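Local coordinates for Ice-binding protein (Colwellia, PDB 3WP9) that binds to the surface of ice crystals, inhibits their growth and prevents large ice grains from forming at the expense of smaller ones, at residues Thr127-Met132 with Thr153-Ala158. Sequence-based numbering, arbitrary orientation.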
ATOM      1  N   THR A 127      10.734   7.127  11.161  1.00 16.58           N
ATOM      2  CA  THR A 127      10.064   6.395  12.186  1.00 17.95           C
ATOM      3  C   THR A 127       8.701   6.981  12.492  1.00 19.02           C
ATOM      4  O   THR A 127       8.523   8.216  12.445  1.00 17.95           O
ATOM      5  CB  THR A 127      10.907   6.353  13.493  1.00 20.91           C
ATOM      6  OG1 THR A 127      12.204   5.832  13.193  1.00 21.76           O
ATOM      7  CG2 THR A 127      10.225   5.573  14.622  1.00 21.19           C
ATOM      8  N   PHE A 128       7.845   6.069  12.740  1.00 16.26           N
ATOM      9  CA  PHE A 128       6.445   6.288  13.209  1.00 19.56           C
ATOM     10  C   PHE A 128       6.341   5.724  14.640  1.00 20.50           C
ATOM     11  O   PHE A 128       6.382   4.508  14.825  1.00 18.92           O
ATOM     12  CB  PHE A 128       5.428   5.552  12.311  1.00 20.25           C
ATOM     13  CG  PHE A 128       5.262   6.182  10.917  1.00 20.98           C
ATOM     14  CD1 PHE A 128       4.134   6.985  10.643  1.00 20.34           C
ATOM     15  CD2 PHE A 128       6.197   5.975   9.906  1.00 21.45           C
ATOM     16  CE1 PHE A 128       3.958   7.614   9.401  1.00 19.07           C
ATOM     17  CE2 PHE A 128       6.048   6.600   8.637  1.00 21.81           C
ATOM     18  CZ  PHE A 128       4.939   7.451   8.395  1.00 19.56           C
ATOM     19  N   ASN A 129       6.107   6.646  15.610  1.00 20.91           N
ATOM     20  CA  ASN A 129       6.030   6.290  17.007  1.00 22.76           C
ATOM     21  C   ASN A 129       4.639   6.611  17.601  1.00 20.73           C
ATOM     22  O   ASN A 129       4.211   7.782  17.556  1.00 22.37           O
ATOM     23  CB  ASN A 129       7.081   7.042  17.794  1.00 23.71           C
ATOM     24  CG  ASN A 129       7.091   6.606  19.256  1.00 22.46           C
ATOM     25  OD1 ASN A 129       7.505   5.510  19.568  1.00 25.08           O
ATOM     26  ND2 ASN A 129       6.579   7.461  20.138  1.00 29.33           N
ATOM     27  N   GLY A 130       3.994   5.574  18.069  1.00 21.10           N
ATOM     28  CA  GLY A 130       2.761   5.704  18.850  1.00 23.11           C
ATOM     29  C   GLY A 130       2.305   4.360  19.314  1.00 22.48           C
ATOM     30  O   GLY A 130       3.031   3.385  19.230  1.00 27.40           O
ATOM     31  N   THR A 131       1.095   4.287  19.879  1.00 26.31           N
ATOM     32  CA  THR A 131       0.557   3.039  20.379  1.00 29.14           C
ATOM     33  C   THR A 131      -0.150   2.299  19.266  1.00 31.29           C
ATOM     34  O   THR A 131      -0.346   2.867  18.159  1.00 28.83           O
ATOM     35  CB  THR A 131      -0.474   3.322  21.526  1.00 32.80           C
ATOM     36  OG1 THR A 131      -1.664   3.901  20.950  1.00 32.63           O
ATOM     37  CG2 THR A 131       0.104   4.318  22.531  1.00 33.70           C
ATOM     38  N   MET A 132      -0.572   1.065  19.552  1.00 31.21           N
ATOM     39  CA  MET A 132      -1.390   0.277  18.628  1.00 35.16           C
ATOM     40  C   MET A 132      -2.733   0.875  18.191  1.00 34.45           C
ATOM     41  O   MET A 132      -3.373   0.327  17.286  1.00 34.46           O
ATOM     42  CB  MET A 132      -1.576  -1.190  19.073  1.00 37.27           C
ATOM     43  CG  MET A 132      -2.410  -1.365  20.328  1.00 50.62           C
ATOM     44  SD  MET A 132      -1.425  -1.937  21.735  1.00 73.33           S
ATOM     45  CE  MET A 132      -0.289  -0.554  22.072  1.00 51.87           C
ATOM     46  N   THR A 153      10.138   2.647   9.838  1.00 17.69           N
ATOM     47  CA  THR A 153      10.270   1.935  11.104  1.00 18.97           C
ATOM     48  C   THR A 153       9.106   2.210  12.013  1.00 18.36           C
ATOM     49  O   THR A 153       8.665   3.347  12.054  1.00 20.50           O
ATOM     50  CB  THR A 153      11.590   2.387  11.708  1.00 18.09           C
ATOM     51  OG1 THR A 153      12.622   1.875  10.837  1.00 24.75           O
ATOM     52  CG2 THR A 153      11.827   1.902  13.171  1.00 24.04           C
ATOM     53  N   LEU A 154       8.639   1.177  12.670  1.00 18.29           N
ATOM     54  CA  LEU A 154       7.508   1.264  13.629  1.00 19.13           C
ATOM     55  C   LEU A 154       8.006   1.131  15.087  1.00 21.38           C
ATOM     56  O   LEU A 154       8.711   0.157  15.435  1.00 21.13           O
ATOM     57  CB  LEU A 154       6.495   0.206  13.391  1.00 19.73           C
ATOM     58  CG  LEU A 154       5.918   0.170  11.956  1.00 20.76           C
ATOM     59  CD1 LEU A 154       4.841  -0.887  11.904  1.00 23.34           C
ATOM     60  CD2 LEU A 154       5.429   1.560  11.543  1.00 23.39           C
ATOM     61  N   THR A 155       7.662   2.122  15.902  1.00 19.85           N
ATOM     62  CA  THR A 155       7.937   1.999  17.361  1.00 21.45           C
ATOM     63  C   THR A 155       6.762   2.356  18.259  1.00 25.28           C
ATOM     64  O   THR A 155       5.773   2.967  17.827  1.00 24.27           O
ATOM     65  CB  THR A 155       9.099   2.865  17.748  1.00 19.30           C
ATOM     66  OG1 THR A 155       8.808   4.259  17.563  1.00 21.56           O
ATOM     67  CG2 THR A 155      10.393   2.469  16.935  1.00 22.13           C
ATOM     68  N   GLY A 156       6.886   1.985  19.525  1.00 22.56           N
ATOM     69  CA  GLY A 156       5.825   2.330  20.513  1.00 24.84           C
ATOM     70  C   GLY A 156       4.601   1.418  20.528  1.00 26.82           C
ATOM     71  O   GLY A 156       3.761   1.503  21.457  1.00 29.29           O
ATOM     72  N   GLY A 157       4.455   0.514  19.565  1.00 25.19           N
ATOM     73  CA  GLY A 157       3.226  -0.228  19.394  1.00 26.27           C
ATOM     74  C   GLY A 157       2.536   0.148  18.063  1.00 23.46           C
ATOM     75  O   GLY A 157       1.556  -0.492  17.710  1.00 26.32           O
ATOM     76  N   ALA A 158       3.073   1.161  17.376  1.00 22.34           N
ATOM     77  CA  ALA A 158       2.543   1.589  16.032  1.00 22.72           C
ATOM     78  C   ALA A 158       2.342   0.353  15.163  1.00 24.75           C
ATOM     79  O   ALA A 158       3.207  -0.548  15.159  1.00 25.67           O
ATOM     80  CB  ALA A 158       3.445   2.597  15.371  1.00 19.07           C
TER
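Asn129 reaches across to Thr155, where the threonine hydroxyl OG1 donates to the side-chain oxygen OD1 of Asn129 at 2.7 Å. The hydroxyl lies in the plane of the amide and meets a lone pair of OD1. Both torsions prepare this: CG of Asn129 stands anti to its own backbone N (chi1 -176°), carrying the amide over toward the neighbouring strand, while OG1 of Thr155 sits between backbone N and carbonyl carbon (chi1 65°), facing Asn129. Without the amide, as with an alanine here, the Thr155 hydroxyl would probably lose this acceptor and be less firmly fixed in its rotation. On the same face CG2 of Thr127 packs 3.5 Å from OG1 of Thr155, the two side chains crossing at about a right angle, and OG1 of Thr127 rests against CB of Thr153.

The other face carries Phe128 and Leu154. CB of Phe128 touches CD2 of Leu154 at 4.1 Å, but the ring swings off into the interior, where it meets Trp136 edge-to-face and packs on Met138 and Ile163.

Between the faces, Phe128 N donates to Thr153 O and Thr155 N to Phe128 O, both at 2.9 Å and almost straight. Beyond them Thr155 O takes Gly130 N and, from the opposite face of its plane, Ala158 N, which closes a type I' turn. Gly156 and Gly157 have positive phi there, backbone angles that suit residues without a side chain. Parallel strands stacked in register from one coil to the next are characteristic of the right-handed beta-helix of this ice-binding family.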